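Side-chain contacts in arabinofuranosidase (Bifidobacterium longum, PDB 2Y2W), which hydrolyses terminal alpha-L-arabinofuranosyl bonds, releasing arabinose from arabinans and arabinoxylan during plant cell-wall breakdown: residues 383-388 with 516-521; 430-435 with 531-536; 182-187 with 208-213. All coordinates share one frame; numbering follows the deposited sequence.

Contacts 1 and 2 are neighbours, with centres about 9 Å apart, where the last helices of the barrel meet the C-terminal beta domain and its loops. Leu518 packs on Pro433 and Glu520 on Val535, so the two are continuous. Contact 3 sits on the far side of the chain's centre, about 39 Å from contact 1 between centres, wholly within the barrel. Contacts 1 and 3 are buried; contact 2 runs from buried Val535 to exposed Glu533. None has a hydrogen bond across its segments: contact 1 is thin packing of methyls against a leucine and its carbonyl, contact 2 a phenol against methyl and carbonyl groups, and contact 3 a methyl at an indole edge beside an amide bound elsewhere.

Contact 1 of 3, residues 383-388 with 516-521; sequences ADAVVE and QLLHED
At the seam between the (beta/alpha)8 barrel and the C-terminal beta domain, Ala385 and Val386 of helix 382-397 meet Leu518 of strand 512-518. The backbones come closest at Val386 and Leu518, whose CA atoms are 7.5 Å apart. Leu518 projects from its strand toward the helix. With CD1 anti to its CA (chi2 179°), the side chain is extended and CD1 becomes its leading methyl, ending 4.5 Å from Ala385 CB. This is a loose apolar meeting of two methyls; the other branch, CD2, stays 5.5 Å from Ala385 CB. The second touch uses backbone rather than side chain on the strand side: Val386 CG2 lies 4.0 Å from Leu518 O, beyond the oxygen, with a C-O···CG2 angle of about 143°. Val386 CG1, anti to its own backbone N (chi1 177°), is turned from this carbonyl and stands 5.8 Å from Leu518 O. The helix belongs to the barrel, running between its seventh strand, 335-341, and its eighth, 402-408, whereas strand 512-518 pairs antiparallel with strand 558-564 in the C-terminal sheet, so the contact joins the two domains directly. The buried leucine is further enclosed by Tyr432 and Pro433 of helix 431-440 and by Trp559 of strand 558-564, to which it is also tied by backbone hydrogen bonding. On the helix side, Ala385 packs in addition on Thr429, in the loop that leads into helix 431-440. A backbone hydrogen bond between Ala383 and Pro523 ties the start of helix 382-397 to the loop that follows the strand.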
loop_
_atom_site.group_PDB
_atom_site.type_symbol
_atom_site.label_atom_id
_atom_site.label_comp_id
_atom_site.label_asym_id
_atom_site.label_seq_id
_atom_site.Cartn_x
_atom_site.Cartn_y
_atom_site.Cartn_z
ATOM N N ALA D 383 -14.278 -17.853 -40.584
ATOM C CA ALA D 383 -14.983 -16.645 -40.158
ATOM C C ALA D 383 -14.180 -15.837 -39.140
ATOM O O ALA D 383 -14.148 -14.608 -39.211
ATOM C CB ALA D 383 -16.353 -16.999 -39.601
ATOM N N ASP D 384 -13.532 -16.533 -38.205
ATOM C CA ASP D 384 -12.698 -15.893 -37.181
ATOM C C ASP D 384 -11.584 -15.052 -37.806
ATOM O O ASP D 384 -11.268 -13.965 -37.321
ATOM C CB ASP D 384 -12.098 -16.938 -36.235
ATOM C CG ASP D 384 -13.148 -17.642 -35.384
ATOM O OD1 ASP D 384 -14.195 -17.031 -35.080
ATOM O OD2 ASP D 384 -12.923 -18.814 -35.012
ATOM N N ALA D 385 -11.007 -15.568 -38.891
ATOM C CA ALA D 385 -9.952 -14.878 -39.626
ATOM C C ALA D 385 -10.460 -13.616 -40.320
ATOM O O ALA D 385 -9.776 -12.591 -40.320
ATOM C CB ALA D 385 -9.316 -15.813 -40.631
ATOM N N VAL D 386 -11.658 -13.694 -40.901
ATOM C CA VAL D 386 -12.253 -12.559 -41.615
ATOM C C VAL D 386 -12.572 -11.407 -40.654
ATOM O O VAL D 386 -12.434 -10.234 -41.011
ATOM C CB VAL D 386 -13.514 -12.979 -42.438
ATOM C CG1 VAL D 386 -14.161 -11.777 -43.126
ATOM C CG2 VAL D 386 -13.152 -14.035 -43.475
ATOM N N VAL D 387 -12.980 -11.753 -39.435
ATOM C CA VAL D 387 -13.247 -10.759 -38.393
ATOM C C VAL D 387 -11.962 -10.031 -37.985
ATOM O O VAL D 387 -11.961 -8.808 -37.841
ATOM C CB VAL D 387 -13.958 -11.388 -37.158
ATOM C CG1 VAL D 387 -14.135 -10.364 -36.036
ATOM C CG2 VAL D 387 -15.308 -11.950 -37.561
ATOM N N GLU D 388 -10.873 -10.782 -37.819
ATOM C CA GLU D 388 -9.572 -10.193 -37.481
ATOM C C GLU D 388 -9.026 -9.314 -38.603
ATOM O O GLU D 388 -8.402 -8.283 -38.339
ATOM C CB GLU D 388 -8.557 -11.269 -37.087
ATOM C CG GLU D 388 -8.757 -11.801 -35.674
ATOM C CD GLU D 388 -7.579 -12.613 -35.156
ATOM O OE1 GLU D 388 -6.443 -12.442 -35.660
ATOM O OE2 GLU D 388 -7.791 -13.427 -34.231
ATOM N N GLN D 516 -5.040 -11.877 -53.121
ATOM C CA GLN D 516 -5.423 -13.041 -52.326
ATOM C C GLN D 516 -6.883 -13.010 -51.887
ATOM O O GLN D 516 -7.492 -11.943 -51.768
ATOM C CB GLN D 516 -4.513 -13.187 -51.102
ATOM C CG GLN D 516 -3.103 -13.683 -51.410
ATOM C CD GLN D 516 -2.305 -14.008 -50.156
ATOM O OE1 GLN D 516 -2.386 -13.302 -49.150
ATOM N NE2 GLN D 516 -1.527 -15.080 -50.216
ATOM N N LEU D 517 -7.425 -14.199 -51.643
ATOM C CA LEU D 517 -8.790 -14.372 -51.168
ATOM C C LEU D 517 -8.817 -15.375 -50.017
ATOM O O LEU D 517 -8.374 -16.517 -50.168
ATOM C CB LEU D 517 -9.697 -14.843 -52.316
ATOM C CG LEU D 517 -11.046 -15.515 -52.018
ATOM C CD1 LEU D 517 -12.129 -14.496 -51.688
ATOM C CD2 LEU D 517 -11.477 -16.391 -53.192
ATOM N N LEU D 518 -9.319 -14.937 -48.867
ATOM C CA LEU D 518 -9.598 -15.846 -47.764
ATOM C C LEU D 518 -11.095 -16.085 -47.636
ATOM O O LEU D 518 -11.822 -15.262 -47.076
ATOM C CB LEU D 518 -9.017 -15.337 -46.442
ATOM C CG LEU D 518 -7.792 -16.071 -45.889
ATOM C CD1 LEU D 518 -7.336 -15.413 -44.605
ATOM C CD2 LEU D 518 -8.077 -17.553 -45.649
ATOM N N HIS D 519 -11.543 -17.214 -48.178
ATOM C CA HIS D 519 -12.942 -17.610 -48.106
ATOM C C HIS D 519 -13.103 -19.116 -48.211
ATOM O O HIS D 519 -12.428 -19.769 -49.007
ATOM C CB HIS D 519 -13.766 -16.931 -49.205
ATOM C CG HIS D 519 -15.122 -17.534 -49.395
ATOM N ND1 HIS D 519 -16.170 -17.293 -48.534
ATOM C CD2 HIS D 519 -15.592 -18.387 -50.334
ATOM C CE1 HIS D 519 -17.232 -17.966 -48.941
ATOM N NE2 HIS D 519 -16.909 -18.637 -50.032
ATOM N N GLU D 520 -14.006 -19.655 -47.399
ATOM C CA GLU D 520 -14.435 -21.040 -47.520
ATOM C C GLU D 520 -15.959 -21.092 -47.518
ATOM O O GLU D 520 -16.610 -20.333 -46.792
ATOM C CB GLU D 520 -13.866 -21.899 -46.386
ATOM C CG GLU D 520 -12.335 -21.952 -46.315
ATOM C CD GLU D 520 -11.688 -22.574 -47.545
ATOM O OE1 GLU D 520 -12.129 -23.659 -47.980
ATOM O OE2 GLU D 520 -10.724 -21.978 -48.069
ATOM N N ASP D 521 -16.523 -21.979 -48.338
ATOM C CA ASP D 521 -17.977 -22.147 -48.424
ATOM C C ASP D 521 -18.572 -22.502 -47.067
ATOM O O ASP D 521 -19.646 -22.015 -46.709
ATOM C CB ASP D 521 -18.348 -23.197 -49.474
ATOM C CG ASP D 521 -18.266 -22.659 -50.893
ATOM O OD1 ASP D 521 -18.630 -21.483 -51.115
ATOM O OD2 ASP D 521 -17.843 -23.420 -51.789
#

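Contact 2 of 3, residues 430-435 with 531-536; sequences TFYPFA and APEAVT
Tyr432 extends from the first turn of helix 431-440, the helix that follows the eighth strand of the barrel, to Val535 and Thr536 in the loop between strands 512-518 and 538-539 of the C-terminal beta domain. The closest packing sets a threonine methyl against the phenol end of Tyr432: Thr536 CG2 stands 3.6 Å from Tyr432 OH and 4.1 Å from Tyr432 CZ. Thr536 comes in at a slant to the tyrosine. It turns CG2 anti to its carbonyl carbon and sets OG1 between that carbon and the backbone N (chi1 51°). This puts the methyl, not the hydroxyl, nearer the tyrosine; Thr536 OG1 lies 5.8 Å from Tyr432 OH.

A carbon-to-carbonyl approach comes next. Val535 O lies 3.7 Å from Tyr432 CE2, reached obliquely, with a C-O···CE2 angle of about 147°. The valine side chain takes another course, packing on Leu518, Thr429 and Glu520 and so joining the loop to the buried seam beside it. On the barrel side, Phe431 and Phe434 of the helix pack on Leu103 of helix 94-103, so the element that carries Tyr432 is itself seated on the barrel's outer layer.

The polar approach is slight. A type I beta turn from Ala531 to Ala534 has Glu533 at its third position, an exposed residue whose carboxylate bends back toward the phenol. Its charge has a distant, weak ion pair with Arg427 NH1. Across the contact no hydrogen bond forms, and Glu533 OE2 stops 4.3 Å from Tyr432 OH.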
loop_
_atom_site.group_PDB
_atom_site.type_symbol
_atom_site.label_atom_id
_atom_site.label_comp_id
_atom_site.label_asym_id
_atom_site.label_seq_id
_atom_site.Cartn_x
_atom_site.Cartn_y
_atom_site.Cartn_z
ATOM N N THR D 430 -6.118 -17.189 -38.908
ATOM C CA THR D 430 -5.901 -15.796 -38.504
ATOM C C THR D 430 -4.479 -15.304 -38.774
ATOM O O THR D 430 -4.205 -14.106 -38.679
ATOM C CB THR D 430 -6.214 -15.586 -37.007
ATOM O OG1 THR D 430 -5.456 -16.519 -36.227
ATOM C CG2 THR D 430 -7.696 -15.783 -36.728
ATOM N N PHE D 431 -3.583 -16.235 -39.098
ATOM C CA PHE D 431 -2.193 -15.929 -39.451
ATOM C C PHE D 431 -2.087 -15.084 -40.719
ATOM O O PHE D 431 -1.329 -14.113 -40.769
ATOM C CB PHE D 431 -1.414 -17.238 -39.634
ATOM C CG PHE D 431 0.062 -17.055 -39.850
ATOM C CD1 PHE D 431 0.568 -16.781 -41.118
ATOM C CD2 PHE D 431 0.949 -17.185 -38.787
ATOM C CE1 PHE D 431 1.935 -16.620 -41.320
ATOM C CE2 PHE D 431 2.322 -17.027 -38.979
ATOM C CZ PHE D 431 2.815 -16.744 -40.247
ATOM N N TYR D 432 -2.858 -15.463 -41.733
ATOM C CA TYR D 432 -2.721 -14.919 -43.085
ATOM C C TYR D 432 -3.156 -13.456 -43.276
ATOM O O TYR D 432 -2.503 -12.726 -44.020
ATOM C CB TYR D 432 -3.404 -15.844 -44.102
ATOM C CG TYR D 432 -2.885 -17.270 -44.074
ATOM C CD1 TYR D 432 -1.695 -17.614 -44.716
ATOM C CD2 TYR D 432 -3.583 -18.275 -43.401
ATOM C CE1 TYR D 432 -1.212 -18.924 -44.693
ATOM C CE2 TYR D 432 -3.106 -19.589 -43.369
ATOM C CZ TYR D 432 -1.921 -19.905 -44.018
ATOM O OH TYR D 432 -1.444 -21.200 -43.997
ATOM N N PRO D 433 -4.255 -13.019 -42.619
ATOM C CA PRO D 433 -4.601 -11.598 -42.727
ATOM C C PRO D 433 -3.618 -10.683 -42.001
ATOM O O PRO D 433 -3.425 -9.536 -42.417
ATOM C CB PRO D 433 -5.985 -11.512 -42.069
ATOM C CG PRO D 433 -6.504 -12.892 -42.073
ATOM C CD PRO D 433 -5.307 -13.769 -41.912
ATOM N N PHE D 434 -3.010 -11.190 -40.928
ATOM C CA PHE D 434 -2.035 -10.422 -40.155
ATOM C C PHE D 434 -0.726 -10.260 -40.925
ATOM O O PHE D 434 -0.217 -9.145 -41.059
ATOM C CB PHE D 434 -1.782 -11.071 -38.788
ATOM C CG PHE D 434 -1.035 -10.185 -37.828
ATOM C CD1 PHE D 434 0.357 -10.177 -37.800
ATOM C CD2 PHE D 434 -1.725 -9.353 -36.952
ATOM C CE1 PHE D 434 1.052 -9.359 -36.915
ATOM C CE2 PHE D 434 -1.040 -8.527 -36.061
ATOM C CZ PHE D 434 0.351 -8.531 -36.043
ATOM N N ALA D 435 -0.195 -11.374 -41.430
ATOM C CA ALA D 435 1.048 -11.378 -42.205
ATOM C C ALA D 435 1.022 -10.378 -43.366
ATOM O O ALA D 435 1.939 -9.567 -43.510
ATOM C CB ALA D 435 1.351 -12.781 -42.711
ATOM N N ALA D 531 -4.613 -31.589 -40.584
ATOM C CA ALA D 531 -4.611 -30.930 -41.892
ATOM C C ALA D 531 -4.424 -29.417 -41.718
ATOM O O ALA D 531 -5.403 -28.669 -41.659
ATOM C CB ALA D 531 -5.896 -31.242 -42.654
ATOM N N PRO D 532 -3.159 -28.964 -41.636
ATOM C CA PRO D 532 -2.844 -27.584 -41.254
ATOM C C PRO D 532 -3.012 -26.535 -42.354
ATOM O O PRO D 532 -3.009 -25.338 -42.058
ATOM C CB PRO D 532 -1.378 -27.674 -40.828
ATOM C CG PRO D 532 -0.820 -28.783 -41.643
ATOM C CD PRO D 532 -1.940 -29.758 -41.887
ATOM N N GLU D 533 -3.155 -26.970 -43.603
ATOM C CA GLU D 533 -3.225 -26.035 -44.726
ATOM C C GLU D 533 -4.527 -26.146 -45.529
ATOM O O GLU D 533 -4.558 -25.830 -46.722
ATOM C CB GLU D 533 -1.994 -26.183 -45.634
ATOM C CG GLU D 533 -0.665 -25.907 -44.933
ATOM C CD GLU D 533 0.413 -25.384 -45.868
ATOM O OE1 GLU D 533 0.656 -26.011 -46.925
ATOM O OE2 GLU D 533 1.017 -24.338 -45.542
ATOM N N ALA D 534 -5.596 -26.575 -44.860
ATOM C CA ALA D 534 -6.914 -26.719 -45.484
ATOM C C ALA D 534 -7.552 -25.372 -45.831
ATOM O O ALA D 534 -8.255 -25.256 -46.836
ATOM C CB ALA D 534 -7.840 -27.534 -44.593
ATOM N N VAL D 535 -7.312 -24.368 -44.991
ATOM C CA VAL D 535 -7.787 -23.008 -45.245
ATOM C C VAL D 535 -6.595 -22.076 -45.474
ATOM O O VAL D 535 -6.032 -21.512 -44.532
ATOM C CB VAL D 535 -8.690 -22.472 -44.101
ATOM C CG1 VAL D 535 -9.245 -21.091 -44.449
ATOM C CG2 VAL D 535 -9.828 -23.439 -43.806
ATOM N N THR D 536 -6.210 -21.939 -46.738
ATOM C CA THR D 536 -5.117 -21.056 -47.132
ATOM C C THR D 536 -5.636 -20.020 -48.128
ATOM O O THR D 536 -6.626 -20.277 -48.818
ATOM C CB THR D 536 -3.938 -21.847 -47.752
ATOM O OG1 THR D 536 -4.424 -22.712 -48.787
ATOM C CG2 THR D 536 -3.227 -22.679 -46.690
#

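Contact 3 of 3, residues 182-187 with 208-213; sequences EYVNGA and KMWCIG
Val184 holds CG1 between its backbone N and carbonyl carbon (chi1 87°), aiming this methyl from helix 174-185 at Trp210, whose CG lies anti to its own carbonyl carbon (chi1 -66°) and carries the indole out from strand 209-212 to meet it. Valine and indole point at each other. Val184 CG1 sits in the indole plane at the benzene edge, 3.5 Å from Trp210 CZ2 and 3.6 Å from Trp210 CH2, a close apolar contact in a buried place. Asn185 comes to the same edge: its ND2 is 4.0 Å from Trp210 CZ2, near the ring plane, while the amide is turned 82° to the indole. No hydrogen bond crosses here; the amide nitrogen is bonded to a backbone carbonyl. Asn185 ND2 and Trp210 NE1 both donate to Ile207 O, so one carbonyl just before the strand grips both groups and fixes how the indole is turned. Met241 of helix 227-244 and Leu165 and Val167 of strand 162-167 also pack on the tryptophan. Helix 174-185 lies on the crossover between parallel barrel strands 162-167 and 209-212, and this helix-on-strand packing is that of a (beta/alpha)8 barrel, whose fourth strand leads, as in related enzymes, to Asn214 and the probable acid/base Glu215.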
loop_
_atom_site.group_PDB
_atom_site.type_symbol
_atom_site.label_atom_id
_atom_site.label_comp_id
_atom_site.label_asym_id
_atom_site.label_seq_id
_atom_site.Cartn_x
_atom_site.Cartn_y
_atom_site.Cartn_z
ATOM N N GLU D 182 16.031 -0.398 -13.334
ATOM C CA GLU D 182 17.466 -0.298 -13.102
ATOM C C GLU D 182 18.195 -1.566 -13.555
ATOM O O GLU D 182 19.255 -1.484 -14.170
ATOM C CB GLU D 182 17.724 -0.030 -11.620
ATOM C CG GLU D 182 19.168 0.243 -11.239
ATOM C CD GLU D 182 19.327 0.568 -9.755
ATOM O OE1 GLU D 182 18.310 0.871 -9.087
ATOM O OE2 GLU D 182 20.469 0.536 -9.253
ATOM N N TYR D 183 17.621 -2.730 -13.251
ATOM C CA TYR D 183 18.225 -4.013 -13.617
ATOM C C TYR D 183 18.295 -4.181 -15.128
ATOM O O TYR D 183 19.301 -4.649 -15.668
ATOM C CB TYR D 183 17.443 -5.182 -13.009
ATOM C CG TYR D 183 17.907 -6.542 -13.487
ATOM C CD1 TYR D 183 18.912 -7.231 -12.814
ATOM C CD2 TYR D 183 17.345 -7.136 -14.619
ATOM C CE1 TYR D 183 19.346 -8.471 -13.251
ATOM C CE2 TYR D 183 17.774 -8.376 -15.067
ATOM C CZ TYR D 183 18.773 -9.038 -14.377
ATOM O OH TYR D 183 19.201 -10.267 -14.814
ATOM N N VAL D 184 17.219 -3.791 -15.799
ATOM C CA VAL D 184 17.073 -4.024 -17.223
ATOM C C VAL D 184 17.799 -2.982 -18.100
ATOM O O VAL D 184 18.304 -3.321 -19.174
ATOM C CB VAL D 184 15.570 -4.149 -17.590
ATOM C CG1 VAL D 184 14.952 -2.793 -17.881
ATOM C CG2 VAL D 184 15.382 -5.073 -18.758
ATOM N N ASN D 185 17.871 -1.735 -17.634
ATOM C CA ASN D 185 18.329 -0.624 -18.475
ATOM C C ASN D 185 19.476 0.208 -17.910
ATOM O O ASN D 185 20.008 1.084 -18.595
ATOM C CB ASN D 185 17.156 0.302 -18.822
ATOM C CG ASN D 185 16.270 -0.254 -19.921
ATOM O OD1 ASN D 185 16.651 -1.182 -20.641
ATOM N ND2 ASN D 185 15.077 0.316 -20.059
ATOM N N GLY D 186 19.849 -0.059 -16.664
ATOM C CA GLY D 186 20.900 0.701 -16.003
ATOM C C GLY D 186 22.265 0.461 -16.612
ATOM O O GLY D 186 22.515 -0.585 -17.213
ATOM N N ALA D 187 23.147 1.444 -16.471
ATOM C CA ALA D 187 24.536 1.287 -16.872
ATOM C C ALA D 187 25.253 0.410 -15.847
ATOM O O ALA D 187 24.916 0.454 -14.663
ATOM C CB ALA D 187 25.210 2.648 -16.977
ATOM N N LYS D 208 12.014 0.564 -24.083
ATOM C CA LYS D 208 11.359 1.874 -24.131
ATOM C C LYS D 208 9.931 1.852 -23.597
ATOM O O LYS D 208 9.562 2.670 -22.751
ATOM C CB LYS D 208 11.324 2.391 -25.570
ATOM C CG LYS D 208 12.389 3.408 -25.925
ATOM C CD LYS D 208 12.220 3.852 -27.377
ATOM C CE LYS D 208 13.043 5.090 -27.688
ATOM N NZ LYS D 208 12.781 5.584 -29.071
ATOM N N MET D 209 9.135 0.917 -24.109
ATOM C CA MET D 209 7.705 0.869 -23.831
ATOM C C MET D 209 7.384 -0.050 -22.650
ATOM O O MET D 209 7.727 -1.237 -22.659
ATOM C CB MET D 209 6.940 0.443 -25.088
ATOM C CG MET D 209 5.478 0.836 -25.105
ATOM S SD MET D 209 4.769 0.589 -26.742
ATOM C CE MET D 209 3.031 0.870 -26.410
ATOM N N TRP D 210 6.726 0.520 -21.642
ATOM C CA TRP D 210 6.396 -0.189 -20.409
ATOM C C TRP D 210 4.908 -0.094 -20.096
ATOM O O TRP D 210 4.308 0.975 -20.222
ATOM C CB TRP D 210 7.183 0.384 -19.225
ATOM C CG TRP D 210 8.665 0.177 -19.289
ATOM C CD1 TRP D 210 9.541 0.773 -20.149
ATOM C CD2 TRP D 210 9.452 -0.663 -18.434
ATOM N NE1 TRP D 210 10.820 0.342 -19.896
ATOM C CE2 TRP D 210 10.794 -0.536 -18.847
ATOM C CE3 TRP D 210 9.152 -1.512 -17.360
ATOM C CZ2 TRP D 210 11.835 -1.223 -18.226
ATOM C CZ3 TRP D 210 10.186 -2.195 -16.745
ATOM C CH2 TRP D 210 11.513 -2.047 -17.180
ATOM N N CYS D 211 4.326 -1.214 -19.676
ATOM C CA CYS D 211 2.941 -1.239 -19.217
ATOM C C CYS D 211 2.878 -1.233 -17.693
ATOM O O CYS D 211 3.344 -2.167 -17.033
ATOM C CB CYS D 211 2.202 -2.454 -19.778
ATOM S SG CYS D 211 2.117 -2.476 -21.569
ATOM N N ILE D 212 2.309 -0.165 -17.143
ATOM C CA ILE D 212 2.188 -0.018 -15.701
ATOM C C ILE D 212 0.957 -0.781 -15.210
ATOM O O ILE D 212 -0.151 -0.239 -15.135
ATOM C CB ILE D 212 2.160 1.473 -15.280
ATOM C CG1 ILE D 212 3.340 2.218 -15.912
ATOM C CG2 ILE D 212 2.213 1.607 -13.762
ATOM C CD1 ILE D 212 3.143 3.704 -16.048
ATOM N N GLY D 213 1.168 -2.056 -14.897
ATOM C CA GLY D 213 0.100 -2.938 -14.449
ATOM C C GLY D 213 -0.660 -3.566 -15.595
ATOM O O GLY D 213 -0.403 -3.265 -16.765
#